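Long-range contact in type-iv like pilin ttha1219 (Thermus thermophilus, PDB 5G23), which is a type IV-like pilin, probably a component of the pilus machinery linked to natural competence and DNA uptake: residues Tyr109-Gly119 with Asn131-Val142. Numbering follows the deposited sequence.
Sequences YEVNQGALRWG and NNPVLGGDEVQV
Two backbone amides converge on Gly114 O: Val142 N at 2.8 Å by a nearly straight hydrogen bond (173°), standing above the carbonyl plane, and Gly137 N by a weak, bent one. This carbonyl thus joins the type I' turn Asn112–Ala115 both to the loop after the corner at Leu135 and to the start of strand 141-151 in the four-stranded sheet. A water links Gln113 O to Gln141 NE2, which also donates to Asp138 O in both the amide and carbonyl planes. Farther along, Leu116 O accepts from Val134 N at 2.9 Å and, weakly, from Leu135 N; both residues face Leu116, as a classic beta bulge requires. Leu116 N returns a hydrogen bond to Leu135 O at 2.8 Å. Val134 CG1, anti to the backbone N (chi1 179°), lies alongside Leu116 CD2 at 4.0 Å, which leaves CG2 to press on Trp118 CB at 3.6 Å and meet the Tyr109 ring at its edge. Trp118 and Asn132 exchange backbone hydrogen bonds, and Asn132 ND2 adds a weak one to Trp118 O; the Asn132 side-chain amide plane lies 42° from the indole, whose NE1 is hydrogen-bonded to Thr107 OG1. Strand 132-134, bulged and antiparallel to 115-122, is outermost in the pilin's seven-stranded sheet within this chain.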
loop_
_atom_site.group_PDB
_atom_site.type_symbol
_atom_site.label_atom_id
_atom_site.label_comp_id
_atom_site.label_asym_id
_atom_site.label_seq_id
_atom_site.Cartn_x
_atom_site.Cartn_y
_atom_site.Cartn_z
ATOM N N TYR B 109 13.429 2.397 2.615
ATOM C CA TYR B 109 12.635 3.316 3.351
ATOM C C TYR B 109 13.525 4.066 4.320
ATOM O O TYR B 109 14.412 3.459 4.938
ATOM C CB TYR B 109 11.557 2.562 4.153
ATOM C CG TYR B 109 10.559 1.925 3.289
ATOM C CD1 TYR B 109 9.490 2.686 2.774
ATOM C CD2 TYR B 109 10.585 0.597 3.038
ATOM C CE1 TYR B 109 8.552 2.099 1.955
ATOM C CE2 TYR B 109 9.644 -0.003 2.227
ATOM C CZ TYR B 109 8.640 0.758 1.686
ATOM O OH TYR B 109 7.660 0.147 0.938
ATOM N N GLU B 110 13.267 5.347 4.487
ATOM C CA GLU B 110 13.955 6.213 5.491
ATOM C C GLU B 110 13.085 7.353 5.927
ATOM O O GLU B 110 12.207 7.732 5.198
ATOM C CB GLU B 110 15.178 6.879 4.827
ATOM C CG GLU B 110 16.254 5.941 4.330
ATOM C CD GLU B 110 17.569 6.647 4.050
ATOM O OE1 GLU B 110 17.825 7.745 4.653
ATOM O OE2 GLU B 110 18.332 6.111 3.195
ATOM N N VAL B 111 13.358 7.925 7.096
ATOM C CA VAL B 111 12.681 9.144 7.552
ATOM C C VAL B 111 13.678 10.299 7.498
ATOM O O VAL B 111 14.837 10.165 7.864
ATOM C CB VAL B 111 12.128 9.048 8.988
ATOM C CG1 VAL B 111 11.622 10.398 9.511
ATOM C CG2 VAL B 111 10.968 8.123 9.013
ATOM N N ASN B 112 13.196 11.418 7.022
ATOM C CA ASN B 112 13.987 12.654 7.015
ATOM C C ASN B 112 13.035 13.835 7.190
ATOM O O ASN B 112 11.992 13.881 6.506
ATOM C CB ASN B 112 14.705 12.778 5.668
ATOM C CG ASN B 112 15.355 14.156 5.497
ATOM O OD1 ASN B 112 14.865 15.008 4.747
ATOM N ND2 ASN B 112 16.431 14.385 6.233
ATOM N N GLN B 113 13.376 14.780 8.075
ATOM C CA GLN B 113 12.560 15.984 8.281
ATOM C C GLN B 113 11.049 15.691 8.468
ATOM O O GLN B 113 10.173 16.324 7.832
ATOM C CB GLN B 113 12.743 16.951 7.126
ATOM C CG GLN B 113 14.148 17.495 7.062
ATOM C CD GLN B 113 14.260 18.574 6.014
ATOM O OE1 GLN B 113 13.372 18.754 5.171
ATOM N NE2 GLN B 113 15.336 19.315 6.071
ATOM N N GLY B 114 10.755 14.713 9.325
ATOM C CA GLY B 114 9.340 14.446 9.688
ATOM C C GLY B 114 8.536 13.703 8.632
ATOM O O GLY B 114 7.304 13.614 8.750
ATOM N N ALA B 115 9.201 13.203 7.577
ATOM C CA ALA B 115 8.562 12.416 6.487
ATOM C C ALA B 115 9.212 11.036 6.292
ATOM O O ALA B 115 10.436 10.929 6.309
ATOM C CB ALA B 115 8.621 13.169 5.172
ATOM N N LEU B 116 8.375 10.007 6.126
ATOM C CA LEU B 116 8.812 8.755 5.710
ATOM C C LEU B 116 8.845 8.781 4.167
ATOM O O LEU B 116 7.886 9.166 3.557
ATOM C CB LEU B 116 7.867 7.660 6.232
ATOM C CG LEU B 116 8.150 6.210 5.831
ATOM C CD1 LEU B 116 9.416 5.672 6.441
ATOM C CD2 LEU B 116 6.962 5.338 6.231
ATOM N N ARG B 117 9.938 8.311 3.604
ATOM C CA ARG B 117 10.170 8.240 2.176
ATOM C C ARG B 117 10.607 6.865 1.682
ATOM O O ARG B 117 11.107 6.039 2.443
ATOM C CB ARG B 117 11.210 9.276 1.783
ATOM C CG ARG B 117 10.803 10.721 2.055
ATOM C CD ARG B 117 11.854 11.664 1.456
ATOM N NE ARG B 117 11.488 13.052 1.594
ATOM C CZ ARG B 117 11.623 13.751 2.738
ATOM N NH1 ARG B 117 12.129 13.172 3.853
ATOM N NH2 ARG B 117 11.231 15.015 2.803
ATOM N N TRP B 118 10.357 6.608 0.410
ATOM C CA TRP B 118 10.618 5.357 -0.215
ATOM C C TRP B 118 11.396 5.505 -1.489
ATOM O O TRP B 118 11.197 6.506 -2.258
ATOM C CB TRP B 118 9.268 4.694 -0.568
ATOM C CG TRP B 118 9.386 3.420 -1.374
ATOM C CD1 TRP B 118 10.007 2.229 -1.015
ATOM C CD2 TRP B 118 8.882 3.204 -2.695
ATOM N NE1 TRP B 118 9.864 1.290 -2.004
ATOM C CE2 TRP B 118 9.191 1.859 -3.050
ATOM C CE3 TRP B 118 8.136 3.994 -3.584
ATOM C CZ2 TRP B 118 8.865 1.319 -4.290
ATOM C CZ3 TRP B 118 7.771 3.421 -4.858
ATOM C CH2 TRP B 118 8.152 2.108 -5.174
ATOM N N GLY B 119 12.260 4.553 -1.782
ATOM C CA GLY B 119 12.828 4.458 -3.145
ATOM C C GLY B 119 13.050 3.040 -3.633
ATOM O O GLY B 119 12.980 2.086 -2.851
ATOM N N ASN B 131 13.354 9.082 -2.422
ATOM C CA ASN B 131 12.895 10.409 -2.703
ATOM C C ASN B 131 11.423 10.468 -2.954
ATOM O O ASN B 131 10.913 11.518 -3.304
ATOM C CB ASN B 131 13.677 11.019 -3.858
ATOM C CG ASN B 131 13.713 10.138 -5.099
ATOM O OD1 ASN B 131 13.010 9.151 -5.239
ATOM N ND2 ASN B 131 14.597 10.521 -6.023
ATOM N N ASN B 132 10.714 9.364 -2.746
ATOM C CA ASN B 132 9.263 9.320 -2.999
ATOM C C ASN B 132 8.535 9.439 -1.681
ATOM O O ASN B 132 8.835 8.748 -0.729
ATOM C CB ASN B 132 8.813 8.056 -3.676
ATOM C CG ASN B 132 9.391 7.913 -5.065
ATOM O OD1 ASN B 132 9.124 8.728 -5.921
ATOM N ND2 ASN B 132 10.203 6.880 -5.287
ATOM N N PRO B 133 7.601 10.379 -1.602
ATOM C CA PRO B 133 6.931 10.523 -0.304
ATOM C C PRO B 133 6.066 9.334 0.064
ATOM O O PRO B 133 5.443 8.737 -0.803
ATOM C CB PRO B 133 6.013 11.746 -0.488
ATOM C CG PRO B 133 6.414 12.386 -1.802
ATOM C CD PRO B 133 7.237 11.410 -2.593
ATOM N N VAL B 134 6.050 8.949 1.318
ATOM C CA VAL B 134 5.057 7.981 1.737
ATOM C C VAL B 134 4.050 8.673 2.650
ATOM O O VAL B 134 2.865 8.694 2.373
ATOM C CB VAL B 134 5.736 6.788 2.495
ATOM C CG1 VAL B 134 4.701 5.755 2.984
ATOM C CG2 VAL B 134 6.695 6.081 1.541
ATOM N N LEU B 135 4.550 9.265 3.727
ATOM C CA LEU B 135 3.732 9.815 4.773
ATOM C C LEU B 135 4.546 10.982 5.380
ATOM O O LEU B 135 5.695 10.809 5.740
ATOM C CB LEU B 135 3.505 8.709 5.885
ATOM C CG LEU B 135 2.651 9.132 7.097
ATOM C CD1 LEU B 135 1.243 9.420 6.712
ATOM C CD2 LEU B 135 2.620 8.056 8.147
ATOM N N GLY B 136 3.886 12.109 5.609
ATOM C CA GLY B 136 4.366 13.107 6.512
ATOM C C GLY B 136 5.094 14.248 5.820
ATOM O O GLY B 136 5.017 14.391 4.643
ATOM N N GLY B 137 5.818 15.025 6.624
ATOM C CA GLY B 137 6.601 16.175 6.153
ATOM C C GLY B 137 5.689 17.406 5.930
ATOM O O GLY B 137 6.047 18.343 5.211
ATOM N N ASP B 138 4.523 17.429 6.555
ATOM C CA ASP B 138 3.623 18.564 6.458
ATOM C C ASP B 138 2.786 18.697 7.729
ATOM O O ASP B 138 3.306 18.722 8.836
ATOM C CB ASP B 138 2.731 18.371 5.172
ATOM C CG ASP B 138 1.970 16.911 5.055
ATOM O OD1 ASP B 138 1.547 16.206 6.023
ATOM O OD2 ASP B 138 1.765 16.429 3.903
ATOM N N GLU B 139 1.489 18.736 7.565
ATOM C CA GLU B 139 0.552 18.715 8.656
ATOM C C GLU B 139 0.892 17.473 9.505
ATOM O O GLU B 139 0.905 17.537 10.745
ATOM C CB GLU B 139 -0.895 18.715 8.024
ATOM C CG GLU B 139 -2.068 18.695 8.975
ATOM C CD GLU B 139 -3.437 18.647 8.254
ATOM O OE1 GLU B 139 -3.512 19.105 7.085
ATOM O OE2 GLU B 139 -4.458 18.189 8.856
ATOM N N VAL B 140 1.129 16.341 8.837
ATOM C CA VAL B 140 1.506 15.094 9.537
ATOM C C VAL B 140 2.991 15.119 9.726
ATOM O O VAL B 140 3.719 15.314 8.790
ATOM C CB VAL B 140 1.104 13.812 8.768
ATOM C CG1 VAL B 140 1.593 12.582 9.468
ATOM C CG2 VAL B 140 -0.405 13.762 8.510
ATOM N N GLN B 141 3.423 14.879 10.948
ATOM C CA GLN B 141 4.852 14.722 11.260
ATOM C C GLN B 141 5.108 13.342 11.728
ATOM O O GLN B 141 4.464 12.867 12.702
ATOM C CB GLN B 141 5.272 15.713 12.353
ATOM C CG GLN B 141 5.273 17.149 11.840
ATOM C CD GLN B 141 6.425 17.402 10.915
ATOM O OE1 GLN B 141 7.599 17.122 11.244
ATOM N NE2 GLN B 141 6.123 17.931 9.751
ATOM N N VAL B 142 6.032 12.652 11.071
ATOM C CA VAL B 142 6.489 11.337 11.511
ATOM C C VAL B 142 7.577 11.606 12.541
ATOM O O VAL B 142 8.633 12.064 12.178
ATOM C CB VAL B 142 6.942 10.455 10.294
ATOM C CG1 VAL B 142 7.481 9.116 10.768
ATOM C CG2 VAL B 142 5.749 10.206 9.387
HETATM O O HOH W 1 8.432 18.453 8.136
#